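Dye-decolorizing peroxidase (Irpex lacteus, PDB 7D8M) probably acts as a heme b peroxidase of the DyP family, using hydrogen peroxide to oxidise dyes and other organic substrates. Local coordinates at residues A75-L80 and T89-G94; F96-N101 and G433-S438; Q241-N246 and D414-S419; P269-P274 and Y293-S298. All coordinates share one frame; numbering follows the deposited sequence.

Interaction 1: residues A75-L80 and T89-G94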
loop_
_atom_site.group_PDB
_atom_site.type_symbol
_atom_site.label_atom_id
_atom_site.label_comp_id
_atom_site.label_asym_id
_atom_site.label_seq_id
_atom_site.Cartn_x
_atom_site.Cartn_y
_atom_site.Cartn_z
ATOM N N ALA A 75 -8.632 -6.630 17.818
ATOM C CA ALA A 75 -9.816 -7.347 18.280
ATOM C C ALA A 75 -9.611 -8.857 18.190
ATOM O O ALA A 75 -10.058 -9.607 19.067
ATOM C CB ALA A 75 -11.039 -6.914 17.473
ATOM N N GLY A 76 -8.916 -9.316 17.147
ATOM C CA GLY A 76 -8.644 -10.743 17.020
ATOM C C GLY A 76 -7.733 -11.266 18.116
ATOM O O GLY A 76 -7.917 -12.389 18.600
ATOM N N PHE A 77 -6.732 -10.472 18.512
ATOM C CA PHE A 77 -5.922 -10.820 19.678
ATOM C C PHE A 77 -6.810 -11.131 20.878
ATOM O O PHE A 77 -6.658 -12.172 21.534
ATOM C CB PHE A 77 -4.973 -9.676 20.043
ATOM C CG PHE A 77 -3.723 -9.601 19.217
ATOM C CD1 PHE A 77 -3.764 -9.690 17.831
ATOM C CD2 PHE A 77 -2.499 -9.370 19.832
ATOM C CE1 PHE A 77 -2.597 -9.581 17.074
ATOM C CE2 PHE A 77 -1.326 -9.248 19.084
ATOM C CZ PHE A 77 -1.375 -9.359 17.704
ATOM N N GLY A 78 -7.733 -10.215 21.189
ATOM C CA GLY A 78 -8.628 -10.433 22.312
ATOM C C GLY A 78 -9.421 -11.717 22.173
ATOM O O GLY A 78 -9.494 -12.522 23.103
ATOM N N ALA A 79 -10.014 -11.935 20.996
ATOM C CA ALA A 79 -10.825 -13.130 20.786
ATOM C C ALA A 79 -10.006 -14.404 20.888
ATOM O O ALA A 79 -10.575 -15.475 21.138
ATOM C CB ALA A 79 -11.526 -13.067 19.427
ATOM N N LEU A 80 -8.690 -14.323 20.709
ATOM C CA LEU A 80 -7.818 -15.480 20.861
ATOM C C LEU A 80 -7.105 -15.505 22.207
ATOM O O LEU A 80 -6.226 -16.350 22.415
ATOM C CB LEU A 80 -6.795 -15.513 19.728
ATOM C CG LEU A 80 -7.403 -15.823 18.366
ATOM C CD1 LEU A 80 -6.359 -15.625 17.279
ATOM C CD2 LEU A 80 -7.956 -17.242 18.352
ATOM N N THR A 89 0.266 1.966 18.852
ATOM C CA THR A 89 -0.946 2.643 19.304
ATOM C C THR A 89 -2.026 2.660 18.221
ATOM O O THR A 89 -3.219 2.517 18.526
ATOM C CB THR A 89 -0.602 4.072 19.762
ATOM O OG1 THR A 89 -0.104 4.833 18.656
ATOM C CG2 THR A 89 0.471 4.055 20.847
ATOM N N ALA A 90 -1.640 2.852 16.953
ATOM C CA ALA A 90 -2.608 2.732 15.863
ATOM C C ALA A 90 -3.204 1.331 15.810
ATOM O O ALA A 90 -4.428 1.166 15.734
ATOM C CB ALA A 90 -1.953 3.082 14.521
ATOM N N PHE A 91 -2.349 0.307 15.829
ATOM C CA PHE A 91 -2.839 -1.070 15.763
ATOM C C PHE A 91 -3.852 -1.341 16.865
ATOM O O PHE A 91 -4.908 -1.937 16.625
ATOM C CB PHE A 91 -1.683 -2.062 15.871
ATOM C CG PHE A 91 -2.136 -3.510 15.986
ATOM C CD1 PHE A 91 -2.677 -4.169 14.886
ATOM C CD2 PHE A 91 -2.039 -4.198 17.194
ATOM C CE1 PHE A 91 -3.110 -5.504 14.974
ATOM C CE2 PHE A 91 -2.479 -5.537 17.293
ATOM C CZ PHE A 91 -3.003 -6.189 16.187
ATOM N N SER A 92 -3.535 -0.918 18.090
ATOM C CA SER A 92 -4.405 -1.214 19.219
ATOM C C SER A 92 -5.727 -0.476 19.100
ATOM O O SER A 92 -6.771 -1.007 19.499
ATOM C CB SER A 92 -3.703 -0.856 20.524
ATOM O OG SER A 92 -2.458 -1.529 20.622
ATOM N N ASP A 93 -5.700 0.732 18.531
ATOM C CA ASP A 93 -6.915 1.516 18.349
ATOM C C ASP A 93 -7.843 0.893 17.317
ATOM O O ASP A 93 -9.073 1.015 17.430
ATOM C CB ASP A 93 -6.556 2.940 17.904
ATOM C CG ASP A 93 -6.230 3.865 19.066
ATOM O OD1 ASP A 93 -6.449 3.468 20.233
ATOM O OD2 ASP A 93 -5.746 4.993 18.805
ATOM N N GLY A 94 -7.281 0.266 16.284
ATOM C CA GLY A 94 -8.088 -0.183 15.162
ATOM C C GLY A 94 -8.301 0.949 14.179
ATOM O O GLY A 94 -8.282 2.117 14.577
#

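Interaction 2: residues F96-N101 and G433-S438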
loop_
_atom_site.group_PDB
_atom_site.type_symbol
_atom_site.label_atom_id
_atom_site.label_comp_id
_atom_site.label_asym_id
_atom_site.label_seq_id
_atom_site.Cartn_x
_atom_site.Cartn_y
_atom_site.Cartn_z
ATOM N N PHE A 96 -10.907 1.920 12.416
ATOM C CA PHE A 96 -12.154 2.671 12.492
ATOM C C PHE A 96 -12.034 3.810 13.491
ATOM O O PHE A 96 -12.383 4.960 13.192
ATOM C CB PHE A 96 -13.301 1.741 12.881
ATOM C CG PHE A 96 -14.648 2.383 12.813
ATOM C CD1 PHE A 96 -15.129 2.888 11.614
ATOM C CD2 PHE A 96 -15.444 2.472 13.945
ATOM C CE1 PHE A 96 -16.375 3.475 11.544
ATOM C CE2 PHE A 96 -16.694 3.053 13.885
ATOM C CZ PHE A 96 -17.160 3.558 12.681
ATOM N N LYS A 97 -11.547 3.497 14.693
ATOM C CA LYS A 97 -11.292 4.530 15.685
ATOM C C LYS A 97 -10.282 5.542 15.162
ATOM O O LYS A 97 -10.487 6.756 15.278
ATOM C CB LYS A 97 -10.798 3.886 16.981
ATOM C CG LYS A 97 -10.365 4.875 18.042
ATOM C CD LYS A 97 -9.870 4.156 19.282
ATOM C CE LYS A 97 -9.520 5.145 20.386
ATOM N NZ LYS A 97 -9.090 4.438 21.629
ATOM N N ASP A 98 -9.200 5.058 14.551
ATOM C CA ASP A 98 -8.140 5.923 14.048
ATOM C C ASP A 98 -8.544 6.736 12.826
ATOM O O ASP A 98 -7.797 7.650 12.444
ATOM C CB ASP A 98 -6.906 5.082 13.707
ATOM C CG ASP A 98 -5.644 5.919 13.587
ATOM O OD1 ASP A 98 -5.550 6.933 14.307
ATOM O OD2 ASP A 98 -4.753 5.557 12.778
ATOM N N SER A 99 -9.705 6.464 12.232
ATOM C CA SER A 99 -9.988 6.989 10.902
ATOM C C SER A 99 -10.006 8.517 10.790
ATOM O O SER A 99 -9.621 9.010 9.716
ATOM C CB SER A 99 -11.303 6.395 10.378
ATOM O OG SER A 99 -12.412 6.869 11.100
ATOM N N PRO A 100 -10.422 9.309 11.797
ATOM C CA PRO A 100 -10.335 10.772 11.636
ATOM C C PRO A 100 -8.928 11.252 11.370
ATOM O O PRO A 100 -8.737 12.235 10.642
ATOM C CB PRO A 100 -10.861 11.305 12.976
ATOM C CG PRO A 100 -11.738 10.241 13.483
ATOM C CD PRO A 100 -11.053 8.964 13.086
ATOM N N ASN A 101 -7.931 10.575 11.935
ATOM C CA ASN A 101 -6.543 10.937 11.705
ATOM C C ASN A 101 -6.117 10.692 10.263
ATOM O O ASN A 101 -5.119 11.271 9.824
ATOM C CB ASN A 101 -5.637 10.165 12.672
ATOM C CG ASN A 101 -5.951 10.465 14.141
ATOM O OD1 ASN A 101 -5.852 11.611 14.589
ATOM N ND2 ASN A 101 -6.318 9.435 14.894
ATOM N N GLY A 433 -11.100 -0.134 6.109
ATOM C CA GLY A 433 -10.241 -1.300 6.239
ATOM C C GLY A 433 -9.904 -1.521 7.694
ATOM O O GLY A 433 -10.653 -1.112 8.586
ATOM N N GLU A 434 -8.751 -2.141 7.929
ATOM C CA GLU A 434 -8.362 -2.456 9.294
ATOM C C GLU A 434 -6.847 -2.596 9.362
ATOM O O GLU A 434 -6.181 -2.857 8.357
ATOM C CB GLU A 434 -9.081 -3.735 9.775
ATOM C CG GLU A 434 -8.898 -4.092 11.246
ATOM C CD GLU A 434 -9.267 -2.953 12.192
ATOM O OE1 GLU A 434 -10.395 -2.968 12.746
ATOM O OE2 GLU A 434 -8.421 -2.042 12.375
ATOM N N TYR A 435 -6.311 -2.396 10.561
ATOM C CA TYR A 435 -4.909 -2.650 10.849
ATOM C C TYR A 435 -4.757 -4.069 11.388
ATOM O O TYR A 435 -5.477 -4.469 12.306
ATOM C CB TYR A 435 -4.388 -1.651 11.882
ATOM C CG TYR A 435 -4.517 -0.182 11.530
ATOM C CD1 TYR A 435 -4.271 0.286 10.238
ATOM C CD2 TYR A 435 -4.847 0.752 12.511
ATOM C CE1 TYR A 435 -4.382 1.666 9.933
ATOM C CE2 TYR A 435 -4.944 2.117 12.222
ATOM C CZ TYR A 435 -4.709 2.570 10.936
ATOM O OH TYR A 435 -4.808 3.933 10.666
ATOM N N PHE A 436 -3.819 -4.823 10.827
ATOM C CA PHE A 436 -3.579 -6.196 11.246
ATOM C C PHE A 436 -2.104 -6.366 11.578
ATOM O O PHE A 436 -1.265 -5.510 11.269
ATOM C CB PHE A 436 -3.979 -7.210 10.159
ATOM C CG PHE A 436 -5.386 -7.057 9.646
ATOM C CD1 PHE A 436 -6.421 -7.809 10.184
ATOM C CD2 PHE A 436 -5.665 -6.207 8.589
ATOM C CE1 PHE A 436 -7.715 -7.689 9.700
ATOM C CE2 PHE A 436 -6.953 -6.085 8.104
ATOM C CZ PHE A 436 -7.977 -6.831 8.652
ATOM N N PHE A 437 -1.794 -7.493 12.214
ATOM C CA PHE A 437 -0.422 -7.920 12.462
ATOM C C PHE A 437 -0.239 -9.299 11.845
ATOM O O PHE A 437 -1.009 -10.212 12.146
ATOM C CB PHE A 437 -0.104 -7.965 13.959
ATOM C CG PHE A 437 1.301 -8.407 14.261
ATOM C CD1 PHE A 437 2.374 -7.542 14.058
ATOM C CD2 PHE A 437 1.555 -9.688 14.736
ATOM C CE1 PHE A 437 3.671 -7.943 14.319
ATOM C CE2 PHE A 437 2.852 -10.099 15.000
ATOM C CZ PHE A 437 3.911 -9.225 14.798
ATOM N N SER A 438 0.770 -9.435 10.979
ATOM C CA SER A 438 1.135 -10.714 10.386
ATOM C C SER A 438 2.232 -11.332 11.235
ATOM O O SER A 438 3.378 -10.873 11.171
ATOM C CB SER A 438 1.623 -10.536 8.950
ATOM O OG SER A 438 0.574 -10.150 8.079
HETATM O O HOH W 1 -11.450 -0.684 13.691
#

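Interaction 3: residues Q241-N246 and D414-S419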
loop_
_atom_site.group_PDB
_atom_site.type_symbol
_atom_site.label_atom_id
_atom_site.label_comp_id
_atom_site.label_asym_id
_atom_site.label_seq_id
_atom_site.Cartn_x
_atom_site.Cartn_y
_atom_site.Cartn_z
ATOM N N GLN A 241 0.203 23.208 -20.643
ATOM C CA GLN A 241 0.890 23.630 -21.854
ATOM C C GLN A 241 2.379 23.775 -21.575
ATOM O O GLN A 241 2.781 24.156 -20.471
ATOM C CB GLN A 241 0.349 24.963 -22.379
ATOM C CG GLN A 241 -0.722 24.842 -23.445
ATOM C CD GLN A 241 -0.243 24.156 -24.706
ATOM O OE1 GLN A 241 0.952 23.927 -24.896
ATOM N NE2 GLN A 241 -1.183 23.819 -25.581
ATOM N N ASN A 242 3.196 23.465 -22.583
ATOM C CA ASN A 242 4.620 23.763 -22.529
ATOM C C ASN A 242 4.854 25.240 -22.863
ATOM O O ASN A 242 3.944 25.958 -23.286
ATOM C CB ASN A 242 5.400 22.844 -23.477
ATOM C CG ASN A 242 4.881 22.888 -24.911
ATOM O OD1 ASN A 242 4.198 23.831 -25.313
ATOM N ND2 ASN A 242 5.212 21.865 -25.690
ATOM N N GLN A 243 6.085 25.714 -22.657
ATOM C CA GLN A 243 6.355 27.105 -23.020
ATOM C C GLN A 243 6.209 27.313 -24.521
ATOM O O GLN A 243 5.778 28.387 -24.960
ATOM C CB GLN A 243 7.745 27.546 -22.554
ATOM C CG GLN A 243 7.886 29.075 -22.425
ATOM C CD GLN A 243 7.389 29.613 -21.082
ATOM O OE1 GLN A 243 7.356 28.888 -20.081
ATOM N NE2 GLN A 243 6.982 30.884 -21.063
ATOM N N ALA A 244 6.529 26.291 -25.319
ATOM C CA ALA A 244 6.288 26.386 -26.752
ATOM C C ALA A 244 4.812 26.614 -27.051
ATOM O O ALA A 244 4.474 27.306 -28.020
ATOM C CB ALA A 244 6.799 25.125 -27.448
ATOM N N GLY A 245 3.921 26.059 -26.225
ATOM C CA GLY A 245 2.495 26.240 -26.406
ATOM C C GLY A 245 1.851 25.314 -27.411
ATOM O O GLY A 245 0.714 25.568 -27.819
ATOM N N ASN A 246 2.531 24.234 -27.811
ATOM C CA ASN A 246 2.063 23.356 -28.879
ATOM C C ASN A 246 1.658 21.963 -28.391
ATOM O O ASN A 246 1.667 21.013 -29.177
ATOM C CB ASN A 246 3.130 23.233 -29.970
ATOM C CG ASN A 246 4.429 22.636 -29.461
ATOM O OD1 ASN A 246 4.556 22.279 -28.288
ATOM N ND2 ASN A 246 5.408 22.525 -30.349
ATOM N N ASP A 414 1.592 23.063 -12.098
ATOM C CA ASP A 414 1.932 23.725 -13.356
ATOM C C ASP A 414 3.416 24.084 -13.363
ATOM O O ASP A 414 3.856 24.931 -12.578
ATOM C CB ASP A 414 1.072 24.978 -13.556
ATOM C CG ASP A 414 1.211 25.569 -14.953
ATOM O OD1 ASP A 414 2.159 25.201 -15.668
ATOM O OD2 ASP A 414 0.368 26.405 -15.339
ATOM N N PRO A 415 4.219 23.463 -14.230
ATOM C CA PRO A 415 5.665 23.718 -14.186
ATOM C C PRO A 415 6.021 25.137 -14.579
ATOM O O PRO A 415 7.130 25.586 -14.263
ATOM C CB PRO A 415 6.239 22.697 -15.176
ATOM C CG PRO A 415 5.090 22.358 -16.087
ATOM C CD PRO A 415 3.838 22.502 -15.283
ATOM N N ARG A 416 5.107 25.854 -15.231
ATOM C CA ARG A 416 5.324 27.229 -15.659
ATOM C C ARG A 416 4.831 28.237 -14.635
ATOM O O ARG A 416 4.966 29.441 -14.856
ATOM C CB ARG A 416 4.623 27.482 -17.000
ATOM C CG ARG A 416 4.847 26.389 -18.027
ATOM C CD ARG A 416 5.149 26.945 -19.386
ATOM N NE ARG A 416 3.949 27.239 -20.162
ATOM C CZ ARG A 416 3.619 28.454 -20.591
ATOM N NH1 ARG A 416 4.391 29.494 -20.300
ATOM N NH2 ARG A 416 2.513 28.631 -21.306
ATOM N N ASN A 417 4.262 27.775 -13.526
ATOM C CA ASN A 417 3.682 28.679 -12.545
ATOM C C ASN A 417 3.444 27.925 -11.251
ATOM O O ASN A 417 2.345 27.413 -11.025
ATOM C CB ASN A 417 2.371 29.278 -13.067
ATOM C CG ASN A 417 1.756 30.270 -12.099
ATOM O OD1 ASN A 417 2.332 30.582 -11.059
ATOM N ND2 ASN A 417 0.576 30.777 -12.441
ATOM N N ALA A 418 4.462 27.868 -10.394
ATOM C CA ALA A 418 4.338 27.147 -9.136
ATOM C C ALA A 418 3.181 27.660 -8.293
ATOM O O ALA A 418 2.640 26.908 -7.471
ATOM C CB ALA A 418 5.649 27.235 -8.355
ATOM N N SER A 419 2.761 28.901 -8.501
ATOM C CA SER A 419 1.742 29.515 -7.663
ATOM C C SER A 419 0.327 29.110 -8.032
ATOM O O SER A 419 -0.594 29.379 -7.251
ATOM C CB SER A 419 1.850 31.047 -7.743
ATOM O OG SER A 419 3.176 31.479 -7.492
HETATM O O HOH W 2 0.678 25.275 -18.578
#

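Interaction 4: residues P269-P274 and Y293-S298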
loop_
_atom_site.group_PDB
_atom_site.type_symbol
_atom_site.label_atom_id
_atom_site.label_comp_id
_atom_site.label_asym_id
_atom_site.label_seq_id
_atom_site.Cartn_x
_atom_site.Cartn_y
_atom_site.Cartn_z
ATOM N N PRO A 269 9.816 7.988 -14.454
ATOM C CA PRO A 269 9.734 9.036 -13.432
ATOM C C PRO A 269 9.922 10.406 -14.063
ATOM O O PRO A 269 10.860 10.628 -14.833
ATOM C CB PRO A 269 10.876 8.686 -12.469
ATOM C CG PRO A 269 11.868 7.975 -13.313
ATOM C CD PRO A 269 11.081 7.238 -14.386
ATOM N N ILE A 270 9.012 11.329 -13.740
ATOM C CA ILE A 270 9.084 12.636 -14.368
ATOM C C ILE A 270 10.335 13.386 -13.946
ATOM O O ILE A 270 10.760 14.298 -14.657
ATOM C CB ILE A 270 7.819 13.472 -14.090
ATOM C CG1 ILE A 270 7.784 13.973 -12.644
ATOM C CG2 ILE A 270 6.586 12.669 -14.441
ATOM C CD1 ILE A 270 6.572 14.860 -12.338
ATOM N N ASP A 271 10.950 13.013 -12.819
ATOM C CA ASP A 271 12.191 13.659 -12.402
ATOM C C ASP A 271 13.330 13.376 -13.375
ATOM O O ASP A 271 14.284 14.162 -13.463
ATOM C CB ASP A 271 12.579 13.195 -10.998
ATOM C CG ASP A 271 13.757 13.966 -10.435
ATOM O OD1 ASP A 271 13.699 15.213 -10.401
ATOM O OD2 ASP A 271 14.751 13.325 -10.035
ATOM N N LEU A 272 13.253 12.262 -14.102
ATOM C CA LEU A 272 14.230 11.939 -15.127
ATOM C C LEU A 272 13.752 12.282 -16.532
ATOM O O LEU A 272 14.589 12.503 -17.411
ATOM C CB LEU A 272 14.589 10.448 -15.076
ATOM C CG LEU A 272 15.250 9.910 -13.802
ATOM C CD1 LEU A 272 15.564 8.404 -13.932
ATOM C CD2 LEU A 272 16.498 10.711 -13.460
ATOM N N SER A 273 12.437 12.344 -16.762
ATOM C CA SER A 273 11.871 12.589 -18.092
ATOM C C SER A 273 10.659 13.504 -17.944
ATOM O O SER A 273 9.509 13.063 -18.052
ATOM C CB SER A 273 11.496 11.265 -18.768
ATOM O OG SER A 273 11.075 11.469 -20.109
ATOM N N PRO A 274 10.887 14.800 -17.701
ATOM C CA PRO A 274 9.762 15.687 -17.357
ATOM C C PRO A 274 8.873 16.096 -18.513
ATOM O O PRO A 274 7.725 16.489 -18.257
ATOM C CB PRO A 274 10.457 16.919 -16.757
ATOM C CG PRO A 274 11.829 16.904 -17.330
ATOM C CD PRO A 274 12.189 15.450 -17.468
ATOM N N TYR A 293 15.550 13.520 -7.018
ATOM C CA TYR A 293 15.071 14.883 -7.220
ATOM C C TYR A 293 16.198 15.909 -7.267
ATOM O O TYR A 293 15.935 17.075 -7.565
ATOM C CB TYR A 293 14.030 15.270 -6.163
ATOM C CG TYR A 293 12.889 14.272 -6.132
ATOM C CD1 TYR A 293 12.063 14.114 -7.236
ATOM C CD2 TYR A 293 12.665 13.464 -5.021
ATOM C CE1 TYR A 293 11.025 13.180 -7.235
ATOM C CE2 TYR A 293 11.623 12.526 -5.004
ATOM C CZ TYR A 293 10.807 12.400 -6.118
ATOM O OH TYR A 293 9.771 11.491 -6.137
ATOM N N SER A 294 17.442 15.503 -7.004
ATOM C CA SER A 294 18.566 16.427 -7.158
ATOM C C SER A 294 19.027 16.475 -8.612
ATOM O O SER A 294 18.901 15.501 -9.358
ATOM C CB SER A 294 19.737 16.021 -6.262
ATOM O OG SER A 294 19.417 16.186 -4.894
ATOM N N HIS A 295 19.565 17.632 -9.012
ATOM C CA HIS A 295 20.034 17.862 -10.374
ATOM C C HIS A 295 21.102 18.945 -10.331
ATOM O O HIS A 295 20.955 19.914 -9.569
ATOM C CB HIS A 295 18.905 18.297 -11.318
ATOM C CG HIS A 295 17.836 17.261 -11.509
ATOM N ND1 HIS A 295 17.966 16.207 -12.387
ATOM C CD2 HIS A 295 16.624 17.115 -10.922
ATOM C CE1 HIS A 295 16.881 15.453 -12.330
ATOM N NE2 HIS A 295 16.050 15.986 -11.453
ATOM N N PRO A 296 22.170 18.817 -11.120
ATOM C CA PRO A 296 23.140 19.917 -11.237
ATOM C C PRO A 296 22.433 21.229 -11.533
ATOM O O PRO A 296 21.542 21.292 -12.383
ATOM C CB PRO A 296 24.038 19.480 -12.404
ATOM C CG PRO A 296 23.277 18.359 -13.105
ATOM C CD PRO A 296 22.489 17.694 -12.019
ATOM N N GLY A 297 22.795 22.269 -10.786
ATOM C CA GLY A 297 22.269 23.604 -11.001
ATOM C C GLY A 297 20.865 23.841 -10.496
ATOM O O GLY A 297 20.276 24.882 -10.801
ATOM N N SER A 298 20.309 22.923 -9.724
ATOM C CA SER A 298 18.918 23.002 -9.312
ATOM C C SER A 298 18.853 23.110 -7.794
ATOM O O SER A 298 19.515 22.344 -7.082
ATOM C CB SER A 298 18.151 21.770 -9.818
ATOM O OG SER A 298 16.890 21.681 -9.196
HETATM O O HOH W 3 13.263 17.321 -9.012
HETATM O O HOH W 4 17.418 13.148 -9.587
#

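Interaction 1: residues A75-L80 and T89-G94
In Phe77 the ring carbon CG stands opposite the carbonyl carbon and beside the backbone N (chi1 -80°), which aims the ring at the second helix, where Phe91 waits. In Phe91 CG is anti to the backbone N (chi1 173°), and that extension carries the ring across to its partner even though the side chain leaves its helix at a slant. The result is a T-shaped, edge-to-face pair: the edge of Phe91 is directed at a face of Phe77, with centroids 5.2 Å apart and ring planes at 65°. The closest approach is Phe91 CZ to Phe77 CE1 at 3.5 Å. Phe91 CE2 hangs over the same Phe77 face, toward its rim rather than its middle, 4.0 Å from Phe77 CZ. Seen from the other ring, Phe77 CD1 lies in the plane of Phe91, at its edge, 3.9 Å from Phe91 CZ. It is therefore the far end of the Phe91 ring, its CZ and CE2 corner, that does the touching, while Phe77 offers the flat of its ring along the CD1, CE1 and CZ side. These two rings make the whole contact, and it is apolar and buried. Each ring has further aromatic company: Phe448 makes another edge-to-face pair with Phe77, while Phe218 meets Phe91. The pair therefore belongs to a cluster joining helices 74-79 and 89-93 in the dimeric alpha+beta barrel region. Phe77 also packs on Phe72 of strand 67-72, and Phe91 on Phe437 of strand 428-438.

Interaction 2: residues F96-N101 and G433-S438
Tyr435 presents the hydroxyl end of its ring to Asp98, and the two side chains run at about a right angle to one another. The carboxylate is turned 59° from the ring plane, with OD2 lying at the ring's edge. Tyr435 OH donates to Asp98 OD2 at 2.7 Å, meeting the anti lone pair of that oxygen, which faces away from the other carboxylate oxygen. Asp98 CB runs past the same corner of the ring, 3.9 Å from Tyr435 CE2. With CG anti to its backbone N (chi1 -162°), the aspartate reaches off helix 95-102 to the strand. That strand, 428-438, is at one end of a four-stranded antiparallel sheet with order 2-3-1-4, the ferredoxin-like arrangement of DyP peroxidases, and the side chain of Tyr435 is about 9 Å from the heme. The carboxylate has two further partners: Asn101 ND2 meets Asp98 OD1 at 2.7 Å, 29° out of the carboxylate plane, and Arg374 of helix 373-381 forms a salt bridge to OD2. An alanine here would remove both oxygens and would probably leave the buried Tyr435 hydroxyl without its acceptor and Arg374 without its countercharge. Farther along the interface a water molecule links the two segments, accepting from Phe96 N at 2.9 Å and donating to Glu434 OE1 at 2.7 Å. The other oxygen of this glutamate, OE2, accepts from the backbone N of Tyr435 at 2.8 Å and from Gln95 N.

Interaction 3: residues Q241-N246 and D414-S419
Asn242, whose carbonyl backs onto Arg416, makes the shortest sound polar bond here: its ND2 donates to Asn246 OD1 at 2.7 Å, in the plane of its own amide and nearly in line with the acceptor C=O. Asn246 returns the bond through its backbone N, 3.0 Å from Asn242 OD1 and on a lone pair of that oxygen, so the loop 241-246 is tied into a compact form. Across it lies Arg416, which has by far the most surface covered in this contact. Bends at chi2 and chi3 (-136° and -86°) fold its chain along the loop backbone. Arg416 NE gives a weak hydrogen bond to Gln241 O at 3.3 Å, the acceptor lying in the guanidinium plane at its edge. Gln243 covers the guanidinium with its backbone: its CA sits over one face, offset toward the rim. Its amide is turned 76° from the guanidinium, but the placing of that amide is doubtful. The arginine springs from a type I turn, Asp414 to Asn417, stiffened by an Asx turn in which Arg416 N donates to Asp414 OD1 at 3.1 Å. A water accepts from Gln241 N at 3.0 Å and lies 3.3 Å from Asp414 OD1, bridging the two loops. The contact is at the surface, away from the heme, and joins two loops: one between helices 228-237 and 249-261, the other between strands 409-411 and 421-423 of a small two-stranded sheet.

Interaction 4: residues P269-P274 and Y293-S298
Asp271 contributes about half of the buried surface, fitting its carboxylate between the His295 ring and the backbone of Tyr293; with His295 it forms a His-carboxylate hydrogen bond between two loops flanking helix 279-283. The two side chains come from opposite directions. His295 NE2 donates to Asp271 OD1 at 2.7 Å and nearly straight (164°), with the acceptor in the plane of the imidazole. On the acceptor side the geometry is poorer: the N-H comes from above the carboxylate plane, 59° separating the two planes. Such a close negative charge would be expected to make the imidazole easier to protonate. Asp271 owes its reach to a CG anti to the backbone N (chi1 -172°), which also brings OD2 to 3.1 Å from Tyr293 N, a weak hydrogen bond. The Tyr293 side chain starts out away from the aspartate, but its ring comes back to it obliquely, CD1 3.6 Å from Asp271 CG. The side chain of Tyr293 lies about 5 Å from the heme and about 4 Å from that of heme-binding Arg319, and its ring forms a cation-pi contact with Arg314. An alanine in place of Asp271 would probably leave His295 NE2 without its acceptor and its ring freer to turn. Two waters fill out the carboxylate's surroundings: one lies 2.6 Å from Asp271 OD1 and close to Tyr293 O, the other 2.7 Å from Asp271 OD2 and over the rim of one face of the His295 ring.

In the fold
Interactions 1 and 2 are neighbours, with centres 9 Å apart: helices 89-93 and 95-102 follow one another in the chain, and both pack against strand 428-438. Interactions 3 and 4 lie beyond the heme, in loops on the far side of the chain from interaction 1; their centres are 17 Å apart, and 40 and 36 Å from that of interaction 2. Along the chain interaction 1 closes first; interaction 2 then spans most of the sequence, enclosing interaction 3, which in turn encloses interaction 4. Interaction 1 thus joins two early helices, and interaction 2 ties the next helix to a late strand of the second four-stranded sheet. Interactions 3 and 4 each join two loops, one at the surface and one beside the heme.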